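Local coordinates for protein acetaldehyde dehydrogenase (Acetylating) (Geobacillus thermoglucosidasius, PDB 5J78) that catalyses, as an acetylating aldehyde dehydrogenase, the interconversion of acetaldehyde and acetyl-CoA, probably with coenzyme A and NAD as its partners, at residues Ala68-Ala73 against Ala99-Tyr104; Thr351-Gly354 against Phe359-Glu362; Glu378-Ala383 against Glu407-Asp412. All coordinates share one frame; numbering follows the deposited sequence.

Contact 1: Ala68-Ala73 against Ala99-Tyr104; sequences AAREEA and AANDVY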
ATOM      1  N   ALA A  68      41.593  13.491  -7.817  1.00 23.95           N
ATOM      2  CA  ALA A  68      41.377  12.270  -8.570  1.00 29.74           C
ATOM      3  C   ALA A  68      40.292  12.462  -9.625  1.00 25.36           C
ATOM      4  O   ALA A  68      40.382  11.911 -10.722  1.00 24.25           O
ATOM      5  CB  ALA A  68      41.023  11.133  -7.627  1.00 20.18           C
ATOM      6  N   ALA A  69      39.267  13.244  -9.302  1.00 21.42           N
ATOM      7  CA  ALA A  69      38.178  13.496 -10.254  1.00 19.74           C
ATOM      8  C   ALA A  69      38.705  14.234 -11.471  1.00 18.37           C
ATOM      9  O   ALA A  69      38.334  13.953 -12.618  1.00 21.41           O
ATOM     10  CB  ALA A  69      37.055  14.302  -9.593  1.00 23.14           C
ATOM     11  N   ARG A  70      39.546  15.219 -11.193  1.00 20.21           N
ATOM     12  CA  ARG A  70      40.183  16.034 -12.212  1.00 30.08           C
ATOM     13  C   ARG A  70      40.980  15.145 -13.150  1.00 20.20           C
ATOM     14  O   ARG A  70      40.865  15.245 -14.355  1.00 19.08           O
ATOM     15  CB  ARG A  70      41.086  17.069 -11.547  1.00 22.61           C
ATOM     16  CG  ARG A  70      41.575  18.222 -12.400  1.00 34.70           C
ATOM     17  CD  ARG A  70      42.230  19.277 -11.481  1.00 38.71           C
ATOM     18  NE  ARG A  70      41.318  19.722 -10.405  1.00 42.23           N
ATOM     19  CZ  ARG A  70      41.557  19.647  -9.093  1.00 36.62           C
ATOM     20  NH1 ARG A  70      42.700  19.150  -8.626  1.00 34.56           N
ATOM     21  NH2 ARG A  70      40.640  20.091  -8.228  1.00 40.36           N
ATOM     22  N   GLU A  71      41.746  14.241 -12.572  1.00 21.92           N
ATOM     23  CA  GLU A  71      42.585  13.358 -13.348  1.00 27.44           C
ATOM     24  C   GLU A  71      41.769  12.361 -14.142  1.00 36.68           C
ATOM     25  O   GLU A  71      42.211  11.928 -15.194  1.00 23.33           O
ATOM     26  CB  GLU A  71      43.558  12.597 -12.446  1.00 38.26           C
ATOM     27  CG  GLU A  71      44.639  13.462 -11.782  1.00 56.10           C
ATOM     28  CD  GLU A  71      45.249  12.802 -10.542  1.00 69.52           C
ATOM     29  OE1 GLU A  71      45.820  13.535  -9.701  1.00 73.33           O
ATOM     30  OE2 GLU A  71      45.155  11.560 -10.406  1.00 61.80           O
ATOM     31  N   GLU A  72      40.601  11.972 -13.633  1.00 25.93           N
ATOM     32  CA  GLU A  72      39.798  10.943 -14.297  1.00 17.48           C
ATOM     33  C   GLU A  72      38.650  11.534 -15.109  1.00 20.67           C
ATOM     34  O   GLU A  72      37.824  10.801 -15.646  1.00 22.51           O
ATOM     35  CB  GLU A  72      39.269   9.948 -13.263  1.00 18.94           C
ATOM     36  CG  GLU A  72      40.364   9.102 -12.611  1.00 23.40           C
ATOM     37  CD  GLU A  72      41.051   8.177 -13.607  1.00 32.85           C
ATOM     38  OE1 GLU A  72      40.366   7.638 -14.508  1.00 31.83           O
ATOM     39  OE2 GLU A  72      42.279   8.008 -13.505  1.00 38.43           O
ATOM     40  N   ALA A  73      38.599  12.857 -15.208  1.00 21.25           N
ATOM     41  CA  ALA A  73      37.477  13.519 -15.877  1.00 27.06           C
ATOM     42  C   ALA A  73      37.199  12.994 -17.291  1.00 26.54           C
ATOM     43  O   ALA A  73      36.041  12.794 -17.657  1.00 19.76           O
ATOM     44  CB  ALA A  73      37.715  15.039 -15.934  1.00 20.46           C
ATOM     45  N   ALA A  99      32.600  19.729 -11.564  1.00 23.26           N
ATOM     46  CA  ALA A  99      32.406  19.149 -10.246  1.00 23.92           C
ATOM     47  C   ALA A  99      33.720  19.087  -9.501  1.00 28.09           C
ATOM     48  O   ALA A  99      33.780  19.338  -8.295  1.00 29.56           O
ATOM     49  CB  ALA A  99      31.797  17.781 -10.345  1.00 20.44           C
ATOM     50  N   ALA A 100      34.789  18.773 -10.217  1.00 17.80           N
ATOM     51  CA  ALA A 100      36.079  18.618  -9.567  1.00 14.41           C
ATOM     52  C   ALA A 100      36.693  19.960  -9.153  1.00 22.68           C
ATOM     53  O   ALA A 100      37.479  19.995  -8.213  1.00 24.95           O
ATOM     54  CB  ALA A 100      37.035  17.874 -10.469  1.00 20.81           C
ATOM     55  N   ASN A 101      36.363  21.048  -9.859  1.00 18.58           N
ATOM     56  CA  ASN A 101      37.005  22.334  -9.599  1.00 20.79           C
ATOM     57  C   ASN A 101      36.071  23.359  -8.955  1.00 22.24           C
ATOM     58  O   ASN A 101      36.340  23.801  -7.835  1.00 19.80           O
ATOM     59  CB  ASN A 101      37.614  22.904 -10.894  1.00 22.18           C
ATOM     60  CG  ASN A 101      38.758  22.048 -11.416  1.00 29.41           C
ATOM     61  OD1 ASN A 101      39.464  21.411 -10.646  1.00 35.41           O
ATOM     62  ND2 ASN A 101      38.946  22.028 -12.721  1.00 23.60           N
ATOM     63  N   ASP A 102      34.988  23.721  -9.637  1.00 18.99           N
ATOM     64  CA  ASP A 102      34.044  24.728  -9.124  1.00 15.98           C
ATOM     65  C   ASP A 102      33.384  24.316  -7.789  1.00 15.46           C
ATOM     66  O   ASP A 102      33.297  25.120  -6.863  1.00 18.92           O
ATOM     67  CB  ASP A 102      32.956  25.020 -10.158  1.00 16.17           C
ATOM     68  CG  ASP A 102      33.520  25.609 -11.448  1.00 26.72           C
ATOM     69  OD1 ASP A 102      34.512  25.072 -11.981  1.00 29.24           O
ATOM     70  OD2 ASP A 102      32.981  26.626 -11.913  1.00 23.08           O
ATOM     71  N   VAL A 103      32.940  23.075  -7.694  1.00 14.89           N
ATOM     72  CA  VAL A 103      32.309  22.588  -6.472  1.00 16.52           C
ATOM     73  C   VAL A 103      33.331  22.494  -5.349  1.00 20.48           C
ATOM     74  O   VAL A 103      33.081  22.941  -4.234  1.00 19.15           O
ATOM     75  CB  VAL A 103      31.635  21.222  -6.684  1.00 16.28           C
ATOM     76  CG1 VAL A 103      31.202  20.616  -5.373  1.00 12.42           C
ATOM     77  CG2 VAL A 103      30.456  21.356  -7.626  1.00 23.46           C
ATOM     78  N   TYR A 104      34.486  21.921  -5.644  1.00 20.67           N
ATOM     79  CA  TYR A 104      35.554  21.845  -4.669  1.00 18.69           C
ATOM     80  C   TYR A 104      35.911  23.221  -4.099  1.00 21.19           C
ATOM     81  O   TYR A 104      35.980  23.415  -2.875  1.00 16.55           O
ATOM     82  CB  TYR A 104      36.798  21.222  -5.289  1.00 25.84           C
ATOM     83  CG  TYR A 104      37.954  21.277  -4.335  1.00 21.32           C
ATOM     84  CD1 TYR A 104      37.975  20.475  -3.216  1.00 19.85           C
ATOM     85  CD2 TYR A 104      39.017  22.141  -4.550  1.00 18.20           C
ATOM     86  CE1 TYR A 104      39.031  20.521  -2.311  1.00 26.50           C
ATOM     87  CE2 TYR A 104      40.074  22.203  -3.670  1.00 26.87           C
ATOM     88  CZ  TYR A 104      40.079  21.385  -2.549  1.00 34.59           C
ATOM     89  OH  TYR A 104      41.128  21.448  -1.666  1.00 26.15           O
TER

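Contact 2: Thr351-Gly354 against Phe359-Glu362; sequences TEVG and FSIE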
ATOM      1  N   THR A 351       4.143  28.916 -31.934  1.00 28.95           N
ATOM      2  CA  THR A 351       3.231  29.881 -31.319  1.00 39.70           C
ATOM      3  C   THR A 351       2.454  29.287 -30.137  1.00 28.83           C
ATOM      4  O   THR A 351       2.019  30.028 -29.263  1.00 31.37           O
ATOM      5  CB  THR A 351       2.216  30.433 -32.349  1.00 38.51           C
ATOM      6  OG1 THR A 351       1.376  29.369 -32.818  1.00 33.65           O
ATOM      7  CG2 THR A 351       2.947  31.075 -33.526  1.00 45.35           C
ATOM      8  N   GLU A 352       2.292  27.964 -30.120  1.00 27.82           N
ATOM      9  CA  GLU A 352       1.526  27.281 -29.073  1.00 36.06           C
ATOM     10  C   GLU A 352       2.387  26.634 -27.966  1.00 43.41           C
ATOM     11  O   GLU A 352       3.547  26.268 -28.179  1.00 35.48           O
ATOM     12  CB  GLU A 352       0.633  26.206 -29.703  1.00 39.77           C
ATOM     13  CG  GLU A 352      -0.474  26.754 -30.601  1.00 45.08           C
ATOM     14  CD  GLU A 352      -1.213  27.931 -29.985  1.00 56.18           C
ATOM     15  OE1 GLU A 352      -1.889  27.743 -28.944  1.00 71.35           O
ATOM     16  OE2 GLU A 352      -1.102  29.048 -30.536  1.00 52.23           O
ATOM     17  N   VAL A 353       1.778  26.478 -26.791  1.00 41.44           N
ATOM     18  CA  VAL A 353       2.420  25.884 -25.612  1.00 36.69           C
ATOM     19  C   VAL A 353       1.525  24.806 -25.001  1.00 30.42           C
ATOM     20  O   VAL A 353       0.339  25.031 -24.789  1.00 38.90           O
ATOM     21  CB  VAL A 353       2.718  26.960 -24.549  1.00 30.20           C
ATOM     22  CG1 VAL A 353       3.407  26.354 -23.291  1.00 36.88           C
ATOM     23  CG2 VAL A 353       3.566  28.082 -25.154  1.00 37.74           C
ATOM     24  N   GLY A 354       2.081  23.633 -24.719  1.00 27.92           N
ATOM     25  CA  GLY A 354       1.297  22.574 -24.116  1.00 25.28           C
ATOM     26  C   GLY A 354       1.942  21.235 -24.326  1.00 39.51           C
ATOM     27  O   GLY A 354       2.751  21.082 -25.229  1.00 37.92           O
ATOM     28  N   PHE A 359       7.227  20.811 -29.374  1.00 26.15           N
ATOM     29  CA  PHE A 359       8.340  21.744 -29.398  1.00 29.86           C
ATOM     30  C   PHE A 359       8.321  22.653 -28.165  1.00 23.81           C
ATOM     31  O   PHE A 359       9.323  23.287 -27.847  1.00 21.49           O
ATOM     32  CB  PHE A 359       8.327  22.564 -30.690  1.00 36.78           C
ATOM     33  CG  PHE A 359       8.895  21.826 -31.875  1.00 27.58           C
ATOM     34  CD1 PHE A 359      10.258  21.758 -32.067  1.00 24.75           C
ATOM     35  CD2 PHE A 359       8.067  21.200 -32.789  1.00 33.87           C
ATOM     36  CE1 PHE A 359      10.797  21.071 -33.161  1.00 20.33           C
ATOM     37  CE2 PHE A 359       8.599  20.517 -33.872  1.00 42.94           C
ATOM     38  CZ  PHE A 359       9.970  20.450 -34.048  1.00 30.16           C
ATOM     39  N   SER A 360       7.196  22.703 -27.461  1.00 26.65           N
ATOM     40  CA  SER A 360       7.087  23.566 -26.287  1.00 27.00           C
ATOM     41  C   SER A 360       7.531  22.873 -24.990  1.00 20.06           C
ATOM     42  O   SER A 360       7.702  23.552 -23.981  1.00 27.16           O
ATOM     43  CB  SER A 360       5.657  24.071 -26.108  1.00 33.96           C
ATOM     44  OG  SER A 360       4.805  23.014 -25.730  1.00 32.10           O
ATOM     45  N   ILE A 361       7.709  21.548 -25.013  1.00 20.55           N
ATOM     46  CA  ILE A 361       8.129  20.815 -23.812  1.00 25.10           C
ATOM     47  C   ILE A 361       9.652  20.783 -23.672  1.00 27.11           C
ATOM     48  O   ILE A 361      10.391  21.307 -24.535  1.00 21.96           O
ATOM     49  CB  ILE A 361       7.571  19.357 -23.793  1.00 24.03           C
ATOM     50  CG1 ILE A 361       8.249  18.442 -24.835  1.00 24.58           C
ATOM     51  CG2 ILE A 361       6.067  19.377 -24.012  1.00 30.89           C
ATOM     52  CD1 ILE A 361       8.061  16.946 -24.566  1.00 20.37           C
ATOM     53  N   GLU A 362      10.108  20.178 -22.571  1.00 17.91           N
ATOM     54  CA  GLU A 362      11.522  20.039 -22.282  1.00 21.41           C
ATOM     55  C   GLU A 362      12.063  18.954 -23.200  1.00 21.51           C
ATOM     56  O   GLU A 362      11.577  17.820 -23.187  1.00 18.55           O
ATOM     57  CB  GLU A 362      11.779  19.679 -20.800  1.00 19.82           C
ATOM     58  CG  GLU A 362      13.260  19.790 -20.425  1.00 21.61           C
ATOM     59  CD  GLU A 362      13.646  19.154 -19.099  1.00 28.74           C
ATOM     60  OE1 GLU A 362      12.835  18.412 -18.504  1.00 21.94           O
ATOM     61  OE2 GLU A 362      14.789  19.418 -18.654  1.00 21.33           O
TER

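Contact 3: Glu378-Ala383 against Glu407-Asp412; sequences EASELA and EAYTID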
ATOM      1  N   GLU A 378       4.237  40.354 -23.022  1.00 35.84           N
ATOM      2  CA  GLU A 378       3.883  39.131 -23.744  1.00 38.58           C
ATOM      3  C   GLU A 378       4.907  38.028 -23.462  1.00 26.97           C
ATOM      4  O   GLU A 378       4.552  36.851 -23.355  1.00 32.93           O
ATOM      5  CB  GLU A 378       3.795  39.370 -25.258  1.00 43.57           C
ATOM      6  CG  GLU A 378       3.479  38.083 -26.032  1.00 38.85           C
ATOM      7  CD  GLU A 378       3.192  38.310 -27.503  1.00 42.52           C
ATOM      8  OE1 GLU A 378       2.452  37.492 -28.084  1.00 39.55           O
ATOM      9  OE2 GLU A 378       3.710  39.291 -28.076  1.00 54.14           O
ATOM     10  N   ALA A 379       6.175  38.422 -23.366  1.00 27.95           N
ATOM     11  CA  ALA A 379       7.252  37.508 -22.991  1.00 36.56           C
ATOM     12  C   ALA A 379       6.985  36.849 -21.613  1.00 29.79           C
ATOM     13  O   ALA A 379       7.144  35.641 -21.454  1.00 26.66           O
ATOM     14  CB  ALA A 379       8.587  38.256 -22.988  1.00 25.56           C
ATOM     15  N   SER A 380       6.548  37.632 -20.634  1.00 33.72           N
ATOM     16  CA  SER A 380       6.253  37.083 -19.307  1.00 28.49           C
ATOM     17  C   SER A 380       5.115  36.073 -19.307  1.00 32.72           C
ATOM     18  O   SER A 380       5.190  35.036 -18.651  1.00 33.21           O
ATOM     19  CB  SER A 380       5.911  38.204 -18.337  1.00 19.44           C
ATOM     20  OG  SER A 380       7.040  39.020 -18.087  1.00 28.67           O
ATOM     21  N   GLU A 381       4.056  36.371 -20.049  0.54 34.88           N
ATOM     22  CA  GLU A 381       2.915  35.469 -20.132  0.54 35.06           C
ATOM     23  C   GLU A 381       3.294  34.132 -20.792  0.54 31.72           C
ATOM     24  O   GLU A 381       2.818  33.076 -20.370  0.54 29.90           O
ATOM     25  CB  GLU A 381       1.770  36.151 -20.891  0.54 37.14           C
ATOM     26  CG  GLU A 381       1.267  37.438 -20.205  0.54 40.48           C
ATOM     27  CD  GLU A 381       0.406  38.320 -21.110  0.54 43.53           C
ATOM     28  OE1 GLU A 381      -0.258  39.240 -20.583  0.54 40.44           O
ATOM     29  OE2 GLU A 381       0.400  38.104 -22.343  0.54 44.00           O
ATOM     30  N   LEU A 382       4.150  34.172 -21.817  1.00 33.93           N
ATOM     31  CA  LEU A 382       4.624  32.939 -22.465  1.00 27.71           C
ATOM     32  C   LEU A 382       5.598  32.165 -21.561  1.00 20.06           C
ATOM     33  O   LEU A 382       5.508  30.946 -21.432  1.00 24.95           O
ATOM     34  CB  LEU A 382       5.320  33.238 -23.800  1.00 35.95           C
ATOM     35  CG  LEU A 382       4.461  33.378 -25.054  1.00 31.91           C
ATOM     36  CD1 LEU A 382       5.375  33.744 -26.188  1.00 36.24           C
ATOM     37  CD2 LEU A 382       3.691  32.102 -25.359  1.00 33.46           C
ATOM     38  N   ALA A 383       6.543  32.885 -20.972  1.00 19.31           N
ATOM     39  CA  ALA A 383       7.455  32.290 -20.000  1.00 30.29           C
ATOM     40  C   ALA A 383       6.652  31.543 -18.935  1.00 24.37           C
ATOM     41  O   ALA A 383       6.957  30.399 -18.590  1.00 25.89           O
ATOM     42  CB  ALA A 383       8.334  33.354 -19.361  1.00 19.90           C
ATOM     43  N   GLU A 407      14.864  44.311 -14.230  1.00 34.92           N
ATOM     44  CA  GLU A 407      14.186  44.393 -12.938  1.00 37.07           C
ATOM     45  C   GLU A 407      12.702  44.054 -13.034  1.00 27.63           C
ATOM     46  O   GLU A 407      12.176  43.289 -12.224  1.00 30.78           O
ATOM     47  CB  GLU A 407      14.372  45.792 -12.347  1.00 39.07           C
ATOM     48  CG  GLU A 407      15.733  45.969 -11.666  1.00 51.66           C
ATOM     49  CD  GLU A 407      16.083  47.424 -11.364  1.00 61.78           C
ATOM     50  OE1 GLU A 407      15.208  48.303 -11.526  1.00 58.03           O
ATOM     51  OE2 GLU A 407      17.240  47.684 -10.961  1.00 55.66           O
ATOM     52  N   ALA A 408      12.025  44.603 -14.030  1.00 25.46           N
ATOM     53  CA  ALA A 408      10.591  44.341 -14.222  1.00 24.31           C
ATOM     54  C   ALA A 408      10.265  42.903 -14.668  1.00 25.23           C
ATOM     55  O   ALA A 408       9.242  42.319 -14.265  1.00 31.27           O
ATOM     56  CB  ALA A 408      10.032  45.329 -15.238  1.00 32.70           C
ATOM     57  N   TYR A 409      11.122  42.332 -15.508  1.00 24.95           N
ATOM     58  CA  TYR A 409      10.861  41.005 -16.072  1.00 25.20           C
ATOM     59  C   TYR A 409      11.103  39.905 -15.029  1.00 16.26           C
ATOM     60  O   TYR A 409      10.350  38.933 -14.946  1.00 22.54           O
ATOM     61  CB  TYR A 409      11.747  40.752 -17.305  1.00 23.99           C
ATOM     62  CG  TYR A 409      11.491  39.413 -17.963  1.00 17.80           C
ATOM     63  CD1 TYR A 409      10.317  39.178 -18.649  1.00 22.74           C
ATOM     64  CD2 TYR A 409      12.416  38.381 -17.887  1.00 24.21           C
ATOM     65  CE1 TYR A 409      10.063  37.958 -19.245  1.00 22.97           C
ATOM     66  CE2 TYR A 409      12.173  37.153 -18.504  1.00 25.30           C
ATOM     67  CZ  TYR A 409      10.995  36.954 -19.186  1.00 23.21           C
ATOM     68  OH  TYR A 409      10.723  35.739 -19.783  1.00 25.12           O
ATOM     69  N   THR A 410      12.149  40.090 -14.230  1.00 20.83           N
ATOM     70  CA  THR A 410      12.642  39.052 -13.342  1.00 22.42           C
ATOM     71  C   THR A 410      11.884  38.928 -12.009  1.00 37.33           C
ATOM     72  O   THR A 410      11.848  37.843 -11.435  1.00 31.32           O
ATOM     73  CB  THR A 410      14.139  39.270 -13.020  1.00 28.38           C
ATOM     74  OG1 THR A 410      14.341  40.575 -12.458  1.00 26.72           O
ATOM     75  CG2 THR A 410      14.997  39.106 -14.285  1.00 30.18           C
ATOM     76  N   ILE A 411      11.267  40.004 -11.529  1.00 26.15           N
ATOM     77  CA  ILE A 411      10.762  40.027 -10.148  1.00 23.53           C
ATOM     78  C   ILE A 411       9.723  38.922  -9.865  1.00 31.29           C
ATOM     79  O   ILE A 411       9.723  38.347  -8.775  1.00 34.49           O
ATOM     80  CB  ILE A 411      10.160  41.407  -9.784  1.00 26.90           C
ATOM     81  CG1 ILE A 411       9.727  41.447  -8.296  1.00 36.86           C
ATOM     82  CG2 ILE A 411       8.966  41.735 -10.689  1.00 34.10           C
ATOM     83  CD1 ILE A 411      10.868  41.352  -7.290  1.00 30.90           C
ATOM     84  N   ASP A 412       8.876  38.594 -10.841  1.00 21.00           N
ATOM     85  CA  ASP A 412       7.779  37.644 -10.614  1.00 29.37           C
ATOM     86  C   ASP A 412       7.921  36.276 -11.297  1.00 30.01           C
ATOM     87  O   ASP A 412       6.931  35.560 -11.463  1.00 41.96           O
ATOM     88  CB  ASP A 412       6.455  38.277 -11.054  1.00 29.64           C
ATOM     89  CG  ASP A 412       6.411  38.570 -12.554  1.00 58.24           C
ATOM     90  OD1 ASP A 412       7.468  38.478 -13.219  1.00 49.62           O
ATOM     91  OD2 ASP A 412       5.321  38.911 -13.068  1.00 59.07           O
TER

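Contact 1: Ala68-Ala73 against Ala99-Tyr104
R70 reaches across from helix 55-84 to A100 and N101 on helix 89-107. Its CB starts 4.3 Å from A100 CB, close to the spot where A69 CB packs on the same methyl at 3.7 Å. The first torsion (chi1 -165°) sends CG away from the backbone N, and R70 CD passes 3.6 Å from N101 OD1; the bend at chi3 then turns NE and the guanidinium toward helix 89-107. The two short segments run roughly antiparallel, at 147° with axes 9.0 Å apart. They belong to a helical hairpin that packs on helices 143-156 and 170-186, consistent with the cofactor-binding domain of aldehyde dehydrogenases.

Further out, R70 NE donates to N101 OD1 in the carbonyl plane of the amide, although the modelled 2.5 Å is too short to be taken literally. The guanidinium and amide planes are nearly coplanar, only 15° apart. R70 NH2 adds two weak bonds, to N101 OD1 at 3.0 Å and to A100 O at 3.2 Å, both acceptors lying at the guanidinium edge. The last nitrogen, NH1, makes a weak hydrogen bond to N67 OD1 of its own helix.

Contact 2: Thr351-Gly354 against Phe359-Glu362
S360 and G354 account for most of the surface buried here, with smaller shares from V353, I361 and E352. The central link is a single hydrogen bond: G354 N donates to S360 OG over 3.0 Å, with an N-H...O angle of 167° that makes it nearly straight. The hydroxyl sits between the backbone N and the carbonyl carbon of its own residue (chi1 69°), and from there it faces the peptide of the opposing segment. The same oxygen is hydrogen-bonded to Y357 O, so one hydroxyl links segment 351-354 to the connection between the segments. G354 O also comes within 2.9 Å of S360 OG, but at a poor angle, and no bond is formed. With phi and psi both 160°, a CB on G354 would press against the carbonyl oxygen of V353, which accounts for the glycine.

Nearer the backbone, S360 CB lies 3.7 Å from E352 O and 4.3 Å from V353 CG1, while I361 CG2 approaches G354 O at 3.9 Å. An alanine in place of S360 would probably leave G354 N and Y357 O without their shared partner, and the loop freer to shift.

E362 OE2 comes close to the oxidised cysteine, 3-sulfinoalanine, at position 273, in what is probably the catalytic domain. Both segments belong to the loop joining strands 345-349 and 367-373, neighbours in the parallel sheet. V353 leans on L382, K385 and L386 of helix 376-388, S360 touches Y371 of strand 367-373, and F359 packs against V309, A310 and I313 of helix 303-313.

Contact 3: Glu378-Ala383 against Glu407-Asp412
The backbones of helix 376-388 and helix 403-410 come nearest at S380 and Y409, whose CA atoms are 6.9 Å apart, a gap filled chiefly by the tyrosine side chain. Y409 CG is anti to the backbone N (chi1 -178°), which sends the ring across to the other helix. There it meets three residues. S380 OG reaches Y409 CD1 at 3.3 Å, approaching the ring obliquely, while S380 N lies at the ring edge, in its plane, 3.8 Å from Y409 CE1. A379 CB, one turn before A383, lies 4.0 Å from Y409 CE1. A383 CB touches the far end of the tyrosine, 3.4 Å from Y409 OH. No hydrogen bond spans the two segments, so the join is van der Waals packing of a buried ring against two alanine methyls and a serine hydroxyl.

S380 OG is hydrogen-bonded to K413 NZ and M376 O. K413 also makes a cation-pi contact with the Y409 ring, and thus ties the serine and the tyrosine together from outside.

Both helices pack on the parallel sheet of an alpha/beta fold, A379 on V373 and Y247, Y409 on L280 and I398. Helix 376-388 lies in the beta-alpha-beta connection from strand 367-373 to strand 395-399, which passes over two intervening strands, and helix 403-410 leads on to strand 415-420, in what is probably the catalytic domain.

Along the chain the three contacts follow one another without overlap, contact 1 first and contact 3 last. Contact 1 lies on the opposite side of the chain's centre from the other two, their centres about 36 Å from its own. It lies among helices that include 143-156 and 170-186, whereas contacts 2 and 3 lie in connections of the seven-stranded parallel sheet. Those two have centres about 17 Å apart and touch directly, V353 CG2 packing on L382 CD2 at 4.0 Å, with strand 367-373 leading from the loop of contact 2 to the helix of contact 3. The separation is consistent with the distinct cofactor-binding and catalytic domains of aldehyde dehydrogenases.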